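PDB 3QDH: fimbrial structural subunit from Actinomyces naeslundii, which forms the shaft of type 2 fimbriae and acts as an adhesin, mediating Actinomyces interactions with streptococci and host cells during oral biofilm development. Local coordinates for residues A[48-51]-A[52-56]; A[67-71]-A[72-76]. All coordinates share one frame; numbering follows the deposited sequence.

Contact 1: residues A[48-51]-A[52-56]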
loop_
_atom_site.group_PDB
_atom_site.type_symbol
_atom_site.label_atom_id
_atom_site.label_comp_id
_atom_site.label_asym_id
_atom_site.label_seq_id
_atom_site.Cartn_x
_atom_site.Cartn_y
_atom_site.Cartn_z
ATOM N N ASP A 48 5.339 7.623 -11.228
ATOM C CA ASP A 48 5.633 7.088 -9.908
ATOM C C ASP A 48 6.534 5.872 -10.072
ATOM O O ASP A 48 6.144 4.874 -10.684
ATOM C CB ASP A 48 4.328 6.713 -9.175
ATOM C CG ASP A 48 4.510 6.552 -7.662
ATOM O OD1 ASP A 48 5.532 5.988 -7.227
ATOM O OD2 ASP A 48 3.608 6.956 -6.893
ATOM N N THR A 49 7.744 5.958 -9.533
ATOM C CA THR A 49 8.619 4.787 -9.457
ATOM C C THR A 49 8.395 4.177 -8.085
ATOM O O THR A 49 8.755 4.766 -7.069
ATOM C CB THR A 49 10.097 5.154 -9.637
ATOM O OG1 THR A 49 10.286 5.730 -10.928
ATOM C CG2 THR A 49 10.997 3.906 -9.501
ATOM N N LEU A 50 7.792 2.997 -8.056
ATOM C CA LEU A 50 7.454 2.384 -6.781
ATOM C C LEU A 50 8.646 1.654 -6.169
ATOM O O LEU A 50 9.528 1.162 -6.877
ATOM C CB LEU A 50 6.235 1.473 -6.906
ATOM C CG LEU A 50 4.923 2.273 -6.973
ATOM C CD1 LEU A 50 4.602 2.665 -8.415
ATOM C CD2 LEU A 50 3.783 1.498 -6.375
ATOM N N ASP A 51 8.655 1.646 -4.840
ATOM C CA ASP A 51 9.630 0.934 -4.022
ATOM C C ASP A 51 9.753 -0.527 -4.439
ATOM O O ASP A 51 8.745 -1.199 -4.670
ATOM C CB ASP A 51 9.175 1.021 -2.561
ATOM C CG ASP A 51 10.180 0.425 -1.589
ATOM O OD1 ASP A 51 10.830 1.205 -0.879
ATOM O OD2 ASP A 51 10.300 -0.809 -1.526
ATOM N N ASP A 52 10.998 -1.010 -4.495
ATOM C CA ASP A 52 11.328 -2.383 -4.926
ATOM C C ASP A 52 10.603 -3.501 -4.192
ATOM O O ASP A 52 10.498 -4.608 -4.713
ATOM C CB ASP A 52 12.837 -2.638 -4.821
ATOM C CG ASP A 52 13.638 -1.904 -5.874
ATOM O OD1 ASP A 52 13.047 -1.374 -6.837
ATOM O OD2 ASP A 52 14.883 -1.884 -5.753
ATOM N N ARG A 53 10.120 -3.227 -2.983
ATOM C CA ARG A 53 9.363 -4.225 -2.221
ATOM C C ARG A 53 7.957 -4.429 -2.773
ATOM O O ARG A 53 7.256 -5.373 -2.377
ATOM C CB ARG A 53 9.300 -3.852 -0.742
ATOM C CG ARG A 53 10.599 -4.131 0.015
ATOM C CD ARG A 53 10.655 -3.332 1.298
ATOM N NE ARG A 53 10.943 -1.921 1.044
ATOM C CZ ARG A 53 11.281 -1.050 1.984
ATOM N NH1 ARG A 53 11.364 -1.443 3.255
ATOM N NH2 ARG A 53 11.537 0.213 1.657
ATOM N N LEU A 54 7.546 -3.537 -3.678
ATOM C CA LEU A 54 6.236 -3.634 -4.308
ATOM C C LEU A 54 6.343 -4.235 -5.711
ATOM O O LEU A 54 7.164 -3.812 -6.524
ATOM C CB LEU A 54 5.524 -2.267 -4.313
ATOM C CG LEU A 54 5.318 -1.611 -2.936
ATOM C CD1 LEU A 54 4.781 -0.164 -3.042
ATOM C CD2 LEU A 54 4.406 -2.452 -2.050
ATOM N N THR A 55 5.521 -5.242 -5.975
ATOM C CA THR A 55 5.580 -5.949 -7.243
ATOM C C THR A 55 4.270 -5.789 -8.023
ATOM O O THR A 55 3.244 -5.368 -7.461
ATOM C CB THR A 55 5.933 -7.446 -7.031
ATOM O OG1 THR A 55 6.541 -7.967 -8.216
ATOM C CG2 THR A 55 4.703 -8.266 -6.661
ATOM N N ALA A 56 4.323 -6.136 -9.311
ATOM C CA ALA A 56 3.190 -6.001 -10.226
ATOM C C ALA A 56 2.606 -4.583 -10.160
ATOM O O ALA A 56 1.389 -4.400 -10.091
ATOM C CB ALA A 56 2.116 -7.067 -9.928
HETATM O O HOH W 1 12.197 1.273 -7.078
#

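Contact 2: residues A[67-71]-A[72-76]. With ZN (zinc ion), chain B.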
loop_
_atom_site.group_PDB
_atom_site.type_symbol
_atom_site.label_atom_id
_atom_site.label_comp_id
_atom_site.label_asym_id
_atom_site.label_seq_id
_atom_site.Cartn_x
_atom_site.Cartn_y
_atom_site.Cartn_z
ATOM N N THR A 67 -15.709 15.283 -13.633
ATOM C CA THR A 67 -15.800 14.749 -14.990
ATOM C C THR A 67 -15.836 13.230 -14.906
ATOM O O THR A 67 -15.356 12.652 -13.928
ATOM C CB THR A 67 -14.563 15.206 -15.828
ATOM O OG1 THR A 67 -14.815 16.506 -16.360
ATOM C CG2 THR A 67 -14.241 14.260 -16.975
ATOM N N THR A 68 -16.424 12.582 -15.910
ATOM C CA THR A 68 -16.240 11.153 -16.091
ATOM C C THR A 68 -15.411 10.937 -17.362
ATOM O O THR A 68 -15.852 11.267 -18.469
ATOM C CB THR A 68 -17.579 10.367 -16.140
ATOM O OG1 THR A 68 -18.309 10.614 -14.935
ATOM C CG2 THR A 68 -17.314 8.874 -16.241
ATOM N N LEU A 69 -14.190 10.425 -17.172
ATOM C CA LEU A 69 -13.283 10.113 -18.280
ATOM C C LEU A 69 -13.744 8.876 -19.037
ATOM O O LEU A 69 -14.476 8.046 -18.496
ATOM C CB LEU A 69 -11.869 9.860 -17.743
ATOM C CG LEU A 69 -11.145 10.982 -17.001
ATOM C CD1 LEU A 69 -9.857 10.425 -16.389
ATOM C CD2 LEU A 69 -10.839 12.174 -17.922
ATOM N N ASP A 70 -13.308 8.748 -20.286
ATOM C CA ASP A 70 -13.512 7.530 -21.042
ATOM C C ASP A 70 -12.145 6.828 -21.164
ATOM O O ASP A 70 -11.099 7.469 -20.957
ATOM C CB ASP A 70 -14.120 7.851 -22.424
ATOM C CG ASP A 70 -13.190 8.670 -23.299
ATOM O OD1 ASP A 70 -12.105 8.169 -23.658
ATOM O OD2 ASP A 70 -13.546 9.815 -23.632
ATOM N N PRO A 71 -12.146 5.525 -21.502
ATOM C CA PRO A 71 -10.916 4.723 -21.531
ATOM C C PRO A 71 -9.852 5.211 -22.522
ATOM O O PRO A 71 -8.670 4.842 -22.379
ATOM C CB PRO A 71 -11.417 3.327 -21.928
ATOM C CG PRO A 71 -12.841 3.309 -21.528
ATOM C CD PRO A 71 -13.332 4.693 -21.786
ATOM N N THR A 72 -10.244 6.034 -23.497
ATOM C CA THR A 72 -9.284 6.581 -24.473
ATOM C C THR A 72 -8.681 7.937 -24.068
ATOM O O THR A 72 -7.993 8.576 -24.877
ATOM C CB THR A 72 -9.869 6.659 -25.920
ATOM O OG1 THR A 72 -10.980 7.561 -25.958
ATOM C CG2 THR A 72 -10.332 5.292 -26.376
ATOM N N ASP A 73 -8.940 8.362 -22.825
ATOM C CA ASP A 73 -8.436 9.644 -22.302
ATOM C C ASP A 73 -6.994 9.582 -21.775
ATOM O O ASP A 73 -6.348 10.613 -21.609
ATOM C CB ASP A 73 -9.389 10.217 -21.239
ATOM C CG ASP A 73 -10.653 10.819 -21.862
ATOM O OD1 ASP A 73 -10.576 11.185 -23.054
ATOM O OD2 ASP A 73 -11.708 10.910 -21.189
ATOM N N TYR A 74 -6.497 8.374 -21.548
ATOM C CA TYR A 74 -5.171 8.195 -20.963
ATOM C C TYR A 74 -4.663 6.795 -21.258
ATOM O O TYR A 74 -5.424 5.912 -21.668
ATOM C CB TYR A 74 -5.236 8.410 -19.436
ATOM C CG TYR A 74 -6.263 7.515 -18.802
ATOM C CD1 TYR A 74 -5.919 6.238 -18.358
ATOM C CD2 TYR A 74 -7.598 7.922 -18.694
ATOM C CE1 TYR A 74 -6.880 5.393 -17.802
ATOM C CE2 TYR A 74 -8.563 7.087 -18.144
ATOM C CZ TYR A 74 -8.195 5.830 -17.700
ATOM O OH TYR A 74 -9.140 4.998 -17.157
ATOM N N LYS A 75 -3.372 6.588 -21.016
ATOM C CA LYS A 75 -2.774 5.267 -21.098
ATOM C C LYS A 75 -1.956 5.031 -19.832
ATOM O O LYS A 75 -1.156 5.875 -19.447
ATOM C CB LYS A 75 -1.862 5.159 -22.319
ATOM C CG LYS A 75 -2.588 4.913 -23.638
ATOM C CD LYS A 75 -1.607 4.935 -24.806
ATOM C CE LYS A 75 -2.293 4.614 -26.122
ATOM N NZ LYS A 75 -1.452 5.060 -27.283
ATOM N N VAL A 76 -2.173 3.885 -19.201
ATOM C CA VAL A 76 -1.369 3.455 -18.053
ATOM C C VAL A 76 -0.330 2.432 -18.533
ATOM O O VAL A 76 -0.661 1.503 -19.271
ATOM C CB VAL A 76 -2.246 2.853 -16.951
ATOM C CG1 VAL A 76 -1.391 2.468 -15.719
ATOM C CG2 VAL A 76 -3.366 3.827 -16.552
HETATM ZN ZN ZN B . -12.089 10.995 -24.398
HETATM O O HOH W 2 -12.071 5.745 -17.854
#

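Contact 1: residues A[48-51]-A[52-56]
D51 and R53 form a two-pronged salt bridge within a tight turn. R53 NH2 donates to D51 OD1 at 2.8 Å. R53 NE donates to D51 OD2 at 2.9 Å. The arginine therefore offers its side, one nitrogen to each oxygen, and both oxygens are met on their syn side. The fit is not flat: the carboxylate and guanidinium planes are 40° apart. The R53 chain bends at chi3 (-75°), which folds the guanidinium back beside the aspartate.

Backbone groups tie the same turn. R53 N donates to D51 OD2 at 2.8 Å, from the anti side, which makes an Asx turn. OD2 thus holds the main chain and the side chain of one residue. D51 reaches both because its CG lies anti to the backbone N (chi1 -175°). L54 N donates to D51 O at 2.8 Å and closes a type I beta turn.

Solvent adds a separate bridge: one water donates to both L50 O and D52 OD1.

The apolar contact is small. L50 CD2 meets L54 CD1 at 3.9 Å, and the two side chains cross at about a right angle.

R53 NH2 also bonds A118 O, and NH1 bonds A114 O. This ties the turn to the loop before strand 118-131 and to the start of that strand. L50 and L54 both pack on F26 of strand 23-31. Within the first beta domain, probably of CnaA/DEv-IgG fold, the turn carries the chain from strand 39-49 to strand 54-55, which pairs with strand 102-111 in another sheet.

Contact 2: residues A[67-71]-A[72-76]
D70 OD1 is gripped twice by T72. T72 OG1 donates to it at 2.6 Å, arriving from above the carboxylate plane. T72 N adds a weak bond at 2.8 Å. The hydroxyl reaches it because T72 OG1 sits between the residue's own backbone N and carbonyl carbon (chi1 63°).

The other oxygen, D70 OD2, binds the zinc ion at 2.0 Å. D73 OD1 binds the zinc ion at 2.0 Å as well. Each aspartate thus spends one oxygen on the metal, and the two carboxylate planes lie 45° apart. E90, from helix 89-96, completes the three protein ligands. E90 OE1 is also hydrogen-bonded to T72 OG1, so two carboxylates would have to share one hydroxyl proton.

D73 OD2 turns back to the main chain. D70 N donates to it at 2.8 Å in a nearly straight bond (168°), from above the carboxylate plane. In return, D73 N donates to D70 O at 3.0 Å, closing a type I beta turn, D70 to D73, just before strand 74-79 of the Sgo0707 N2-like domain. R94 of the same helix makes a salt bridge with D73 OD2 and also bonds D70 OD2. Zinc and arginine together would offset the charge of the two neighbouring acids.

On the far side of the D73 carboxylate from the zinc, L69 CD1 lies 4.0 Å from Y74 CE2, and both side chains reach V62 of strand 57-64.

Overall arrangement
The two contacts come in series along the chain, contact 1 first, with strand 57-64 between them. The centres of contacts 1 and 2 are 23 Å apart. Their nearest atoms are about 9 Å apart, so they do not touch. Both belong to the Sgo0707 N2-like region and reach the same mixed beta-sheet: strand 39-49 enters contact 1, strand 74-79 leaves contact 2, and strand 82-87 pairs with both. Contact 1 is a buried corner between sheets. Contact 2 is a surface loop, where zinc joins the loop to helix 89-96. They thus mark two different connections of one domain, the first of the two beta domains in this fragment of the fimbrial shaft protein.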